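Side-chain contacts in putative glucose-6-phosphate 1-epimerase (Salmonella typhimurium, PDB 2HTA), which probably interconverts the alpha and beta anomers of glucose 6-phosphate, acting as a hexose-6-phosphate mutarotase of the aldose 1-epimerase kind: residues G100-Q104 / Q105-S109; L166-H169 / G170-T174; I44-H48 / P49-A53; N79-K83 / T84-L88. All blocks are in the same frame, centred on the assembly; numbering follows the deposited sequence.

Contact 1. Residues G100-Q104 / Q105-S109; sequences GPAAQ and QGLPS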
ATOM      1  N   GLY A 100      -9.887  -7.812  -1.396  1.00 20.65           N
ATOM      2  CA  GLY A 100      -9.759  -9.216  -1.830  1.00 22.50           C
ATOM      3  C   GLY A 100     -10.634  -9.478  -3.062  1.00 21.90           C
ATOM      4  O   GLY A 100     -11.095  -8.556  -3.719  1.00 20.96           O
ATOM      5  N   PRO A 101     -10.898 -10.742  -3.355  1.00 23.74           N
ATOM      6  CA  PRO A 101     -11.667 -11.068  -4.575  1.00 23.13           C
ATOM      7  C   PRO A 101     -13.044 -10.416  -4.628  1.00 21.87           C
ATOM      8  O   PRO A 101     -13.729 -10.342  -3.594  1.00 21.84           O
ATOM      9  CB  PRO A 101     -11.758 -12.600  -4.519  1.00 24.64           C
ATOM     10  CG  PRO A 101     -10.629 -13.033  -3.725  1.00 26.24           C
ATOM     11  CD  PRO A 101     -10.467 -11.952  -2.618  1.00 24.87           C
ATOM     12  N   ALA A 102     -13.444  -9.898  -5.786  1.00 20.81           N
ATOM     13  CA  ALA A 102     -14.762  -9.248  -5.949  1.00 22.59           C
ATOM     14  C   ALA A 102     -15.865 -10.234  -5.691  1.00 22.26           C
ATOM     15  O   ALA A 102     -15.744 -11.398  -6.087  1.00 23.23           O
ATOM     16  CB  ALA A 102     -14.954  -8.751  -7.368  1.00 22.73           C
ATOM     17  N   ALA A 103     -16.943  -9.766  -5.090  1.00 21.76           N
ATOM     18  CA  ALA A 103     -18.165 -10.572  -4.997  1.00 20.64           C
ATOM     19  C   ALA A 103     -18.717 -10.786  -6.445  1.00 23.01           C
ATOM     20  O   ALA A 103     -19.235 -11.885  -6.755  1.00 22.06           O
ATOM     21  CB  ALA A 103     -19.182  -9.845  -4.195  1.00 20.84           C
ATOM     22  N   GLN A 104     -18.645  -9.760  -7.297  1.00 20.67           N
ATOM     23  CA  GLN A 104     -19.348  -9.826  -8.621  1.00 21.45           C
ATOM     24  C   GLN A 104     -18.484 -10.430  -9.714  1.00 22.50           C
ATOM     25  O   GLN A 104     -17.266 -10.189  -9.756  1.00 22.34           O
ATOM     26  CB  GLN A 104     -19.854  -8.458  -9.023  1.00 20.90           C
ATOM     27  CG  GLN A 104     -20.961  -7.893  -8.098  1.00 21.57           C
ATOM     28  CD  GLN A 104     -20.964  -6.362  -8.076  1.00 22.43           C
ATOM     29  OE1 GLN A 104     -19.887  -5.713  -7.992  1.00 25.80           O
ATOM     30  NE2 GLN A 104     -22.137  -5.777  -8.175  1.00 22.12           N
ATOM     31  N   GLN A 105     -19.095 -11.271 -10.566  1.00 23.61           N
ATOM     32  CA  GLN A 105     -18.375 -11.916 -11.650  1.00 23.27           C
ATOM     33  C   GLN A 105     -17.646 -10.910 -12.535  1.00 23.92           C
ATOM     34  O   GLN A 105     -18.226  -9.927 -12.973  1.00 23.31           O
ATOM     35  CB  GLN A 105     -19.340 -12.714 -12.540  1.00 23.64           C
ATOM     36  CG  GLN A 105     -18.585 -13.603 -13.498  1.00 26.17           C
ATOM     37  CD  GLN A 105     -19.480 -14.253 -14.510  1.00 28.03           C
ATOM     38  OE1 GLN A 105     -20.680 -14.045 -14.520  1.00 30.81           O
ATOM     39  NE2 GLN A 105     -18.875 -14.971 -15.429  1.00 30.46           N
ATOM     40  N   GLY A 106     -16.370 -11.180 -12.808  1.00 24.70           N
ATOM     41  CA  GLY A 106     -15.601 -10.360 -13.732  1.00 26.15           C
ATOM     42  C   GLY A 106     -14.948  -9.120 -13.109  1.00 27.26           C
ATOM     43  O   GLY A 106     -14.110  -8.494 -13.753  1.00 28.31           O
ATOM     44  N   LEU A 107     -15.346  -8.726 -11.895  1.00 25.58           N
ATOM     45  CA  LEU A 107     -14.671  -7.583 -11.193  1.00 24.94           C
ATOM     46  C   LEU A 107     -13.309  -7.987 -10.598  1.00 24.09           C
ATOM     47  O   LEU A 107     -13.102  -9.136 -10.219  1.00 23.61           O
ATOM     48  CB  LEU A 107     -15.587  -6.989 -10.086  1.00 24.66           C
ATOM     49  CG  LEU A 107     -16.746  -6.060 -10.478  1.00 27.05           C
ATOM     50  CD1 LEU A 107     -16.269  -4.708 -10.936  1.00 32.45           C
ATOM     51  CD2 LEU A 107     -17.580  -6.738 -11.596  1.00 29.05           C
ATOM     52  N   PRO A 108     -12.360  -7.013 -10.507  1.00 23.71           N
ATOM     53  CA  PRO A 108     -11.032  -7.349 -10.019  1.00 24.26           C
ATOM     54  C   PRO A 108     -11.014  -7.472  -8.497  1.00 24.02           C
ATOM     55  O   PRO A 108     -11.961  -7.032  -7.829  1.00 25.17           O
ATOM     56  CB  PRO A 108     -10.160  -6.146 -10.493  1.00 25.01           C
ATOM     57  CG  PRO A 108     -11.117  -4.956 -10.524  1.00 25.27           C
ATOM     58  CD  PRO A 108     -12.506  -5.595 -10.899  1.00 25.48           C
ATOM     59  N   SER A 109      -9.952  -8.052  -7.962  1.00 23.75           N
ATOM     60  CA  SER A 109      -9.641  -7.976  -6.542  1.00 23.58           C
ATOM     61  C   SER A 109      -9.456  -6.507  -6.113  1.00 22.25           C
ATOM     62  O   SER A 109      -9.099  -5.662  -6.935  1.00 21.07           O
ATOM     63  CB  SER A 109      -8.339  -8.741  -6.267  1.00 25.04           C
ATOM     64  OG  SER A 109      -8.622 -10.134  -6.094  1.00 28.19           O
TER
HETATM   65  O   HOH W   1     -12.185 -10.667  -8.266  1.00 27.76           O

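Contact 2. Residues L166-H169 / G170-T174; sequences LEAH and GEFAT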
ATOM      1  N   LEU A 166      -6.678   7.021   4.685  1.00 17.73           N
ATOM      2  CA  LEU A 166      -7.783   6.936   3.737  1.00 18.36           C
ATOM      3  C   LEU A 166      -9.136   7.297   4.376  1.00 19.74           C
ATOM      4  O   LEU A 166      -9.514   6.750   5.409  1.00 20.80           O
ATOM      5  CB  LEU A 166      -7.844   5.507   3.190  1.00 18.83           C
ATOM      6  CG  LEU A 166      -8.921   5.332   2.115  1.00 18.93           C
ATOM      7  CD1 LEU A 166      -8.561   6.043   0.787  1.00 19.75           C
ATOM      8  CD2 LEU A 166      -9.175   3.824   1.910  1.00 20.68           C
ATOM      9  N   GLU A 167      -9.910   8.163   3.730  1.00 19.28           N
ATOM     10  CA  GLU A 167     -11.164   8.659   4.321  1.00 20.35           C
ATOM     11  C   GLU A 167     -12.228   8.672   3.218  1.00 20.56           C
ATOM     12  O   GLU A 167     -12.010   9.261   2.139  1.00 20.15           O
ATOM     13  CB  GLU A 167     -10.924  10.086   4.825  1.00 20.45           C
ATOM     14  CG  GLU A 167     -12.132  10.771   5.365  1.00 24.00           C
ATOM     15  CD  GLU A 167     -11.749  12.182   5.917  1.00 31.92           C
ATOM     16  OE1 GLU A 167     -11.961  13.239   5.240  1.00 27.63           O
ATOM     17  OE2 GLU A 167     -11.192  12.184   7.031  1.00 31.21           O
ATOM     18  N   ALA A 168     -13.324   7.973   3.467  1.00 19.29           N
ATOM     19  CA  ALA A 168     -14.382   7.791   2.444  1.00 20.34           C
ATOM     20  C   ALA A 168     -15.658   8.500   2.904  1.00 21.01           C
ATOM     21  O   ALA A 168     -16.182   8.227   4.004  1.00 22.80           O
ATOM     22  CB  ALA A 168     -14.646   6.307   2.207  1.00 19.61           C
ATOM     23  N   HIS A 169     -16.136   9.432   2.094  1.00 19.94           N
ATOM     24  CA  HIS A 169     -17.347  10.191   2.403  1.00 20.94           C
ATOM     25  C   HIS A 169     -18.494   9.662   1.545  1.00 19.98           C
ATOM     26  O   HIS A 169     -18.378   9.581   0.321  1.00 19.95           O
ATOM     27  CB  HIS A 169     -17.148  11.669   2.080  1.00 20.64           C
ATOM     28  CG  HIS A 169     -16.106  12.319   2.938  1.00 21.22           C
ATOM     29  ND1 HIS A 169     -16.420  13.142   4.001  1.00 27.05           N
ATOM     30  CD2 HIS A 169     -14.758  12.280   2.874  1.00 24.10           C
ATOM     31  CE1 HIS A 169     -15.301  13.576   4.565  1.00 25.20           C
ATOM     32  NE2 HIS A 169     -14.281  13.068   3.900  1.00 24.80           N
ATOM     33  N   GLY A 170     -19.615   9.393   2.178  1.00 21.70           N
ATOM     34  CA  GLY A 170     -20.794   8.857   1.418  1.00 22.28           C
ATOM     35  C   GLY A 170     -21.699   8.088   2.368  1.00 24.32           C
ATOM     36  O   GLY A 170     -21.537   8.190   3.594  1.00 24.26           O
ATOM     37  N   GLU A 171     -22.635   7.310   1.818  1.00 23.98           N
ATOM     38  CA  GLU A 171     -23.497   6.478   2.655  1.00 25.76           C
ATOM     39  C   GLU A 171     -23.407   5.083   2.116  1.00 25.71           C
ATOM     40  O   GLU A 171     -24.052   4.770   1.085  1.00 26.17           O
ATOM     41  CB  GLU A 171     -24.958   6.938   2.561  1.00 26.93           C
ATOM     42  CG  GLU A 171     -25.223   8.439   2.730  1.00 31.49           C
ATOM     43  CD  GLU A 171     -25.072   8.949   4.170  1.00 42.25           C
ATOM     44  OE1 GLU A 171     -25.530   8.288   5.164  1.00 45.50           O
ATOM     45  OE2 GLU A 171     -24.495  10.060   4.311  1.00 47.45           O
ATOM     46  N   PHE A 172     -22.588   4.252   2.762  1.00 24.44           N
ATOM     47  CA  PHE A 172     -22.337   2.933   2.209  1.00 26.21           C
ATOM     48  C   PHE A 172     -21.551   2.160   3.243  1.00 26.69           C
ATOM     49  O   PHE A 172     -21.079   2.720   4.216  1.00 25.85           O
ATOM     50  CB  PHE A 172     -21.596   2.970   0.831  1.00 25.68           C
ATOM     51  CG  PHE A 172     -20.508   4.018   0.736  1.00 25.57           C
ATOM     52  CD1 PHE A 172     -19.418   3.985   1.587  1.00 21.55           C
ATOM     53  CD2 PHE A 172     -20.582   5.050  -0.201  1.00 23.07           C
ATOM     54  CE1 PHE A 172     -18.371   4.970   1.519  1.00 22.73           C
ATOM     55  CE2 PHE A 172     -19.604   6.035  -0.258  1.00 22.42           C
ATOM     56  CZ  PHE A 172     -18.463   6.009   0.595  1.00 21.02           C
ATOM     57  N   ALA A 173     -21.432   0.856   3.013  1.00 27.07           N
ATOM     58  CA  ALA A 173     -20.658  -0.015   3.864  1.00 28.39           C
ATOM     59  C   ALA A 173     -19.660  -0.713   2.947  1.00 28.39           C
ATOM     60  O   ALA A 173     -20.031  -1.165   1.861  1.00 31.70           O
ATOM     61  CB  ALA A 173     -21.578  -1.039   4.531  1.00 30.81           C
ATOM     62  N   THR A 174     -18.383  -0.731   3.342  1.00 26.05           N
ATOM     63  CA  THR A 174     -17.271  -1.166   2.496  1.00 25.22           C
ATOM     64  C   THR A 174     -16.283  -2.084   3.240  1.00 22.84           C
ATOM     65  O   THR A 174     -16.311  -2.197   4.468  1.00 22.12           O
ATOM     66  CB  THR A 174     -16.387   0.041   1.984  1.00 24.03           C
ATOM     67  OG1 THR A 174     -15.773   0.720   3.104  1.00 26.81           O
ATOM     68  CG2 THR A 174     -17.179   1.056   1.199  1.00 26.32           C
TER

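Contact 3. Residues I44-H48 / P49-A53; sequences IVVDH and PQVKA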
ATOM      1  N   ILE A  44       3.726  11.979  -9.351  1.00 19.21           N
ATOM      2  CA  ILE A  44       4.124  13.076  -8.485  1.00 20.51           C
ATOM      3  C   ILE A  44       5.348  12.614  -7.701  1.00 20.51           C
ATOM      4  O   ILE A  44       5.315  11.606  -6.993  1.00 19.56           O
ATOM      5  CB  ILE A  44       2.984  13.501  -7.518  1.00 21.07           C
ATOM      6  CG1 ILE A  44       1.668  13.822  -8.294  1.00 21.55           C
ATOM      7  CG2 ILE A  44       3.495  14.618  -6.583  1.00 21.88           C
ATOM      8  CD1 ILE A  44       1.756  15.054  -9.265  1.00 23.46           C
ATOM      9  N   VAL A  45       6.451  13.353  -7.859  1.00 20.99           N
ATOM     10  CA  VAL A  45       7.715  12.927  -7.329  1.00 20.45           C
ATOM     11  C   VAL A  45       8.193  13.950  -6.277  1.00 20.04           C
ATOM     12  O   VAL A  45       8.244  15.140  -6.558  1.00 19.28           O
ATOM     13  CB  VAL A  45       8.793  12.750  -8.438  1.00 20.45           C
ATOM     14  CG1 VAL A  45      10.117  12.378  -7.807  1.00 17.98           C
ATOM     15  CG2 VAL A  45       8.360  11.675  -9.506  1.00 20.26           C
ATOM     16  N   VAL A  46       8.496  13.452  -5.083  1.00 20.95           N
ATOM     17  CA  VAL A  46       8.993  14.238  -3.974  1.00 20.50           C
ATOM     18  C   VAL A  46      10.510  14.001  -3.923  1.00 21.29           C
ATOM     19  O   VAL A  46      10.993  12.897  -3.658  1.00 20.53           O
ATOM     20  CB  VAL A  46       8.373  13.764  -2.606  1.00 21.64           C
ATOM     21  CG1 VAL A  46       9.000  14.550  -1.396  1.00 17.91           C
ATOM     22  CG2 VAL A  46       6.840  13.908  -2.595  1.00 20.34           C
ATOM     23  N   ASP A  47      11.284  15.049  -4.181  1.00 22.47           N
ATOM     24  CA  ASP A  47      12.719  14.902  -4.049  1.00 23.15           C
ATOM     25  C   ASP A  47      13.121  16.011  -3.051  1.00 23.52           C
ATOM     26  O   ASP A  47      13.348  17.171  -3.440  1.00 21.83           O
ATOM     27  CB  ASP A  47      13.363  15.119  -5.423  1.00 23.81           C
ATOM     28  CG  ASP A  47      14.890  14.957  -5.402  1.00 29.29           C
ATOM     29  OD1 ASP A  47      15.515  14.908  -4.318  1.00 27.60           O
ATOM     30  OD2 ASP A  47      15.488  14.898  -6.503  1.00 32.10           O
ATOM     31  N   HIS A  48      13.117  15.660  -1.764  1.00 23.35           N
ATOM     32  CA  HIS A  48      13.275  16.636  -0.686  1.00 23.11           C
ATOM     33  C   HIS A  48      14.562  16.250   0.032  1.00 23.38           C
ATOM     34  O   HIS A  48      14.948  15.074   0.013  1.00 22.82           O
ATOM     35  CB  HIS A  48      12.029  16.459   0.226  1.00 23.54           C
ATOM     36  CG  HIS A  48      12.007  17.298   1.460  1.00 23.67           C
ATOM     37  ND1 HIS A  48      12.708  16.972   2.605  1.00 22.31           N
ATOM     38  CD2 HIS A  48      11.280  18.391   1.765  1.00 22.67           C
ATOM     39  CE1 HIS A  48      12.427  17.851   3.548  1.00 18.71           C
ATOM     40  NE2 HIS A  48      11.577  18.735   3.057  1.00 22.91           N
ATOM     41  N   PRO A  49      15.237  17.220   0.706  1.00 23.67           N
ATOM     42  CA  PRO A  49      16.493  16.859   1.404  1.00 24.41           C
ATOM     43  C   PRO A  49      16.401  15.731   2.447  1.00 24.00           C
ATOM     44  O   PRO A  49      17.396  15.011   2.677  1.00 23.34           O
ATOM     45  CB  PRO A  49      16.874  18.171   2.091  1.00 25.01           C
ATOM     46  CG  PRO A  49      16.372  19.208   1.156  1.00 26.57           C
ATOM     47  CD  PRO A  49      14.970  18.657   0.840  1.00 23.37           C
ATOM     48  N   GLN A  50      15.224  15.571   3.082  1.00 22.79           N
ATOM     49  CA  GLN A  50      15.068  14.570   4.128  1.00 22.67           C
ATOM     50  C   GLN A  50      14.310  13.301   3.659  1.00 22.08           C
ATOM     51  O   GLN A  50      14.158  12.363   4.432  1.00 21.80           O
ATOM     52  CB  GLN A  50      14.246  15.199   5.275  1.00 23.63           C
ATOM     53  CG  GLN A  50      14.968  16.388   5.939  1.00 28.31           C
ATOM     54  CD  GLN A  50      16.204  15.868   6.597  1.00 31.58           C
ATOM     55  OE1 GLN A  50      16.124  15.157   7.591  1.00 35.19           O
ATOM     56  NE2 GLN A  50      17.332  16.095   5.987  1.00 36.55           N
ATOM     57  N   VAL A  51      13.821  13.292   2.421  1.00 21.44           N
ATOM     58  CA  VAL A  51      13.008  12.143   1.957  1.00 20.08           C
ATOM     59  C   VAL A  51      12.822  12.157   0.431  1.00 20.39           C
ATOM     60  O   VAL A  51      12.628  13.197  -0.165  1.00 20.17           O
ATOM     61  CB  VAL A  51      11.574  12.192   2.621  1.00 18.63           C
ATOM     62  CG1 VAL A  51      10.852  13.588   2.448  1.00 19.06           C
ATOM     63  CG2 VAL A  51      10.693  10.973   2.132  1.00 19.29           C
ATOM     64  N   LYS A  52      12.837  10.973  -0.159  1.00 19.72           N
ATOM     65  CA  LYS A  52      12.474  10.799  -1.558  1.00 20.32           C
ATOM     66  C   LYS A  52      11.249   9.892  -1.591  1.00 19.36           C
ATOM     67  O   LYS A  52      11.225   8.880  -0.913  1.00 20.67           O
ATOM     68  CB  LYS A  52      13.616  10.105  -2.306  1.00 21.66           C
ATOM     69  CG  LYS A  52      14.786  11.061  -2.559  1.00 25.23           C
ATOM     70  CD  LYS A  52      15.876  10.328  -3.337  1.00 31.99           C
ATOM     71  CE  LYS A  52      17.048  11.303  -3.634  1.00 34.68           C
ATOM     72  NZ  LYS A  52      18.328  10.591  -3.935  1.00 37.79           N
ATOM     73  N   ALA A  53      10.241  10.277  -2.357  1.00 18.65           N
ATOM     74  CA  ALA A  53       9.017   9.456  -2.455  1.00 17.65           C
ATOM     75  C   ALA A  53       8.353   9.730  -3.790  1.00 18.05           C
ATOM     76  O   ALA A  53       8.597  10.764  -4.443  1.00 18.93           O
ATOM     77  CB  ALA A  53       8.049   9.856  -1.292  1.00 17.08           C
TER

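Contact 4. Residues N79-K83 / T84-L88; sequences NTPFK and TGVAL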
ATOM      1  N   ASN A  79       8.855  -5.052 -12.946  1.00 26.22           N
ATOM      2  CA  ASN A  79       8.043  -5.524 -14.069  1.00 26.82           C
ATOM      3  C   ASN A  79       6.629  -5.027 -14.104  1.00 26.71           C
ATOM      4  O   ASN A  79       5.821  -5.523 -14.927  1.00 26.17           O
ATOM      5  CB  ASN A  79       7.974  -7.066 -14.076  1.00 29.08           C
ATOM      6  CG  ASN A  79       9.320  -7.716 -14.454  1.00 31.73           C
ATOM      7  OD1 ASN A  79      10.391  -7.098 -14.298  1.00 35.77           O
ATOM      8  ND2 ASN A  79       9.274  -8.965 -14.912  1.00 30.82           N
ATOM      9  N   THR A  80       6.268  -4.054 -13.262  1.00 24.95           N
ATOM     10  CA  THR A  80       4.899  -3.554 -13.319  1.00 25.01           C
ATOM     11  C   THR A  80       4.633  -2.695 -14.544  1.00 24.96           C
ATOM     12  O   THR A  80       5.466  -1.866 -14.903  1.00 24.53           O
ATOM     13  CB  THR A  80       4.461  -2.814 -12.000  1.00 24.34           C
ATOM     14  OG1 THR A  80       3.054  -2.579 -12.053  1.00 26.36           O
ATOM     15  CG2 THR A  80       5.183  -1.498 -11.814  1.00 27.55           C
ATOM     16  N   PRO A  81       3.482  -2.901 -15.210  1.00 24.98           N
ATOM     17  CA  PRO A  81       3.107  -1.916 -16.209  1.00 25.22           C
ATOM     18  C   PRO A  81       2.834  -0.551 -15.573  1.00 25.03           C
ATOM     19  O   PRO A  81       2.539  -0.485 -14.373  1.00 25.17           O
ATOM     20  CB  PRO A  81       1.801  -2.494 -16.801  1.00 26.57           C
ATOM     21  CG  PRO A  81       1.818  -3.923 -16.474  1.00 26.86           C
ATOM     22  CD  PRO A  81       2.490  -3.970 -15.102  1.00 25.90           C
ATOM     23  N   PHE A  82       2.991   0.520 -16.355  1.00 24.69           N
ATOM     24  CA  PHE A  82       2.524   1.873 -16.051  1.00 24.16           C
ATOM     25  C   PHE A  82       1.537   2.224 -17.160  1.00 24.06           C
ATOM     26  O   PHE A  82       1.852   2.953 -18.071  1.00 23.77           O
ATOM     27  CB  PHE A  82       3.667   2.909 -15.956  1.00 23.68           C
ATOM     28  CG  PHE A  82       4.433   2.811 -14.667  1.00 23.48           C
ATOM     29  CD1 PHE A  82       4.277   3.785 -13.674  1.00 24.19           C
ATOM     30  CD2 PHE A  82       5.254   1.712 -14.406  1.00 23.56           C
ATOM     31  CE1 PHE A  82       4.953   3.692 -12.476  1.00 23.79           C
ATOM     32  CE2 PHE A  82       5.957   1.621 -13.168  1.00 24.94           C
ATOM     33  CZ  PHE A  82       5.775   2.573 -12.219  1.00 24.10           C
ATOM     34  N   LYS A  83       0.340   1.667 -17.051  1.00 24.13           N
ATOM     35  CA  LYS A  83      -0.684   1.725 -18.100  1.00 24.08           C
ATOM     36  C   LYS A  83      -2.010   2.181 -17.498  1.00 23.84           C
ATOM     37  O   LYS A  83      -2.400   1.774 -16.377  1.00 23.27           O
ATOM     38  CB  LYS A  83      -0.911   0.332 -18.691  1.00 24.33           C
ATOM     39  CG  LYS A  83       0.269  -0.299 -19.426  1.00 26.87           C
ATOM     40  CD  LYS A  83       0.575   0.382 -20.736  1.00 32.13           C
ATOM     41  CE  LYS A  83       1.532  -0.476 -21.601  1.00 32.98           C
ATOM     42  NZ  LYS A  83       2.015   0.425 -22.708  1.00 37.61           N
ATOM     43  N   THR A  84      -2.719   2.992 -18.253  1.00 24.53           N
ATOM     44  CA  THR A  84      -4.035   3.466 -17.880  1.00 26.06           C
ATOM     45  C   THR A  84      -4.995   2.365 -17.455  1.00 26.45           C
ATOM     46  O   THR A  84      -5.279   1.410 -18.213  1.00 25.03           O
ATOM     47  CB  THR A  84      -4.603   4.398 -18.978  1.00 26.01           C
ATOM     48  OG1 THR A  84      -3.642   5.424 -19.194  1.00 27.99           O
ATOM     49  CG2 THR A  84      -5.888   5.052 -18.527  1.00 27.11           C
ATOM     50  N   GLY A  85      -5.445   2.467 -16.188  1.00 25.78           N
ATOM     51  CA  GLY A  85      -6.435   1.515 -15.669  1.00 24.29           C
ATOM     52  C   GLY A  85      -5.896   0.215 -15.126  1.00 23.74           C
ATOM     53  O   GLY A  85      -6.647  -0.580 -14.565  1.00 25.13           O
ATOM     54  N   VAL A  86      -4.593  -0.021 -15.248  1.00 23.20           N
ATOM     55  CA  VAL A  86      -3.993  -1.272 -14.840  1.00 22.29           C
ATOM     56  C   VAL A  86      -3.393  -1.115 -13.424  1.00 22.97           C
ATOM     57  O   VAL A  86      -2.622  -0.184 -13.203  1.00 22.37           O
ATOM     58  CB  VAL A  86      -2.897  -1.666 -15.883  1.00 23.27           C
ATOM     59  CG1 VAL A  86      -2.115  -2.896 -15.417  1.00 26.35           C
ATOM     60  CG2 VAL A  86      -3.614  -1.988 -17.253  1.00 23.34           C
ATOM     61  N   ALA A  87      -3.714  -2.023 -12.523  1.00 23.25           N
ATOM     62  CA  ALA A  87      -3.211  -1.920 -11.142  1.00 23.40           C
ATOM     63  C   ALA A  87      -1.722  -2.010 -11.096  1.00 23.24           C
ATOM     64  O   ALA A  87      -1.101  -2.867 -11.736  1.00 24.49           O
ATOM     65  CB  ALA A  87      -3.855  -2.987 -10.245  1.00 23.13           C
ATOM     66  N   LEU A  88      -1.116  -1.111 -10.331  1.00 23.34           N
ATOM     67  CA  LEU A  88       0.335  -1.087 -10.157  1.00 22.03           C
ATOM     68  C   LEU A  88       0.783  -2.125  -9.133  1.00 21.62           C
ATOM     69  O   LEU A  88       0.117  -2.280  -8.077  1.00 21.65           O
ATOM     70  CB  LEU A  88       0.750   0.304  -9.723  1.00 21.71           C
ATOM     71  CG  LEU A  88       0.682   1.388 -10.800  1.00 23.53           C
ATOM     72  CD1 LEU A  88       0.216   2.703 -10.177  1.00 24.40           C
ATOM     73  CD2 LEU A  88       2.032   1.537 -11.573  1.00 24.19           C
TER
HETATM   74  O   HOH W   2      -0.250   0.418 -14.371  1.00 25.32           O

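Contact 1. Residues G100-Q104 / Q105-S109
The backbone carbonyl of Gln104 is met above its plane by Leu107 N, and this bond closes a type II beta turn running from Gln104 to Leu107. Leu107 N stands 40° out of the carbonyl plane and 3.2 Å from Gln104 O. The side-chain amide of Gln104 is a purely van der Waals neighbour that only brings OE1 near Leu107, 4.0 Å from CG. Gly106, at the third position of the turn, takes the positive phi (86°) that a type II turn needs there. Gln104 and Leu107 both carry CG opposite their carbonyl carbons, and their side chains run alongside each other in the same direction, with Gln104 CB 3.8 Å from Leu107 CD2.

Behind the turn the two arms of the loop are pressed together. Ala102 CB sits 3.3 Å from Leu107 CB, tighter than ordinary carbon-carbon contact, yet no direct hydrogen bond links Ala102 to Leu107. A water spans the two instead, accepting a hydrogen bond from Ala102 N at 2.9 Å and donating one to Leu107 O at 2.6 Å.

The open ends of the loop lead toward the probable substrate site. Pro108 O is bonded to Trp98 NE1, and Ser109 O to a guanidinium nitrogen of Arg114, a substrate-binding residue by similarity. Close by, the two arms touch through a CA-H...O contact, in which Ser109 CA lies 3.2 Å from Gly100 O.

Contact 2. Residues L166-H169 / G170-T174
Phe172 is folded back over the bend that follows Ala168 and His169, and its ring is the packed half of this contact. Its CG stands between the backbone N and the carbonyl carbon (chi1 40°), a staggering that swings the ring over the chain just before it. One face therefore receives Gly170 C, 3.9 Å above the plane and displaced toward the rim. Ala168 CB arrives at the ring edge, near the plane, 4.0 Å from CE1. His169 O approaches obliquely, 3.6 Å from CZ. Trp146, Phe150 and Ala292 add to the apolar surroundings of the ring.

The other side of the strand is polar and partly exposed, held by directed bonds rather than by close packing round a ring. Here His169 turns away from Phe172 and reaches back along its own strand, NE2 donating to Glu167 OE1 at 2.7 Å. The oxygen lies close to the imidazole plane, but is met on its anti side, 33° out of the carboxylate plane. Arg155 makes a salt bridge to the same Glu167 oxygen, while His169 ND1 bonds to Glu295 OE1. Carboxylates at both ring nitrogens would favour a protonated imidazole.

The bend passes the chain from strand 162-169 of one antiparallel sheet to strand 172-183 of another, in keeping with the beta-sandwich fold of the galactose mutarotase clan.

Contact 3. Residues I44-H48 / P49-A53
With CG opposite the backbone N (chi1 176°) and the imidazole turned steeply at chi2, His48 swings its ring over the start of the next segment. ND1 then faces the backbone of Gln50, whose N-H it accepts at 2.9 Å in a nearly straight bond, 166° at the hydrogen. Pro49 lies across the ring at about a right angle and presses CD onto one face, 3.5 Å from the centroid, as a CH-pi contact. Val51 has CG1 between its backbone N and carbonyl carbon, a choice that brings this methyl to 3.8 Å from His48 CB.

These groups cluster round the tight end of a beta hairpin, where a type I turn from His48 to Val51 joins strands 41-48 and 51-56. The His48-Val51 pair is doubly bonded: His48 N donates to Val51 O nearly along the C=O axis, whereas the return bond from Val51 N to His48 O is poorly directed, 66° above the carbonyl plane. Farther along, Val46 N lies 2.8 Å from Ala53 O, with a bond in the reverse direction as well. Val46, His48, Val51 and Ala53 share one face of the sheet, and Val130 packs against the first two. On the other face Asp47 and Lys52 run alongside, yet OD1 and NZ remain 5.2 Å apart, an electrostatic attraction at most.

His48 NE2 is bonded to the carbonyl oxygen of Asp126. An imidazole that accepts at ND1 and faces a carbonyl at NE2 is consistent with the neutral tautomer protonated on NE2, a ring gripped at both nitrogens.

Contact 4. Residues N79-K83 / T84-L88
Leu88 lays its CD2 methyl over the centre of the Phe82 ring, 3.8 Å from the centroid and only 13° off the normal, in a CH-pi contact. The two side chains cross at about a right angle, and the same methyl is 3.5 Å from Pro81 O. Leu41 of strand 41-48 touches both residues, joining this loop to the sheet.

Farther round, a type II beta turn closes from Lys83 to Val86, with Val86 N bonded to Lys83 O at 3.1 Å and Gly85 at the position of positive phi. Val86 straddles the start of the turn: CG2 rests 3.8 Å from Lys83 CB, and CG1 reaches 4.2 Å from Pro81 CB. Among the partners of a water inside the loop are Lys83 N, from which it accepts at 3.0 Å, and Val86 O, to which it donates at 2.7 Å. The ammonium of Lys83 points outward to a salt bridge with Asp39.

At the loop's mouth Thr80 OG1 donates to Pro81 O, 3.2 Å away, while receiving the backbone N-H of Arg89. Used in both directions, the buried hydroxyl is fixed in its rotation and ties the loop to the main chain of a residue that binds substrate by similarity.

In the fold
The four contacts follow one another along the chain, contact 3 first, then contacts 4, 1 and 2, and none touches another. Contacts 1 and 4 come nearest to each other, about 7 Å between closest atoms, and both border the probable substrate site. Arg114, a substrate-binding residue by similarity, is a neighbour of both: the side chains of Ser109 in contact 1 and Ala87 in contact 4 are each about 4 Å from its own. Thr80 is similarly close to Arg89, and Gly100 is about 7 Å from the side chain of His179, the inferred catalytic histidine. Contacts 2 and 3 are remote from these residues; the hairpin of contact 3 has its centre 35 Å from that of contact 1.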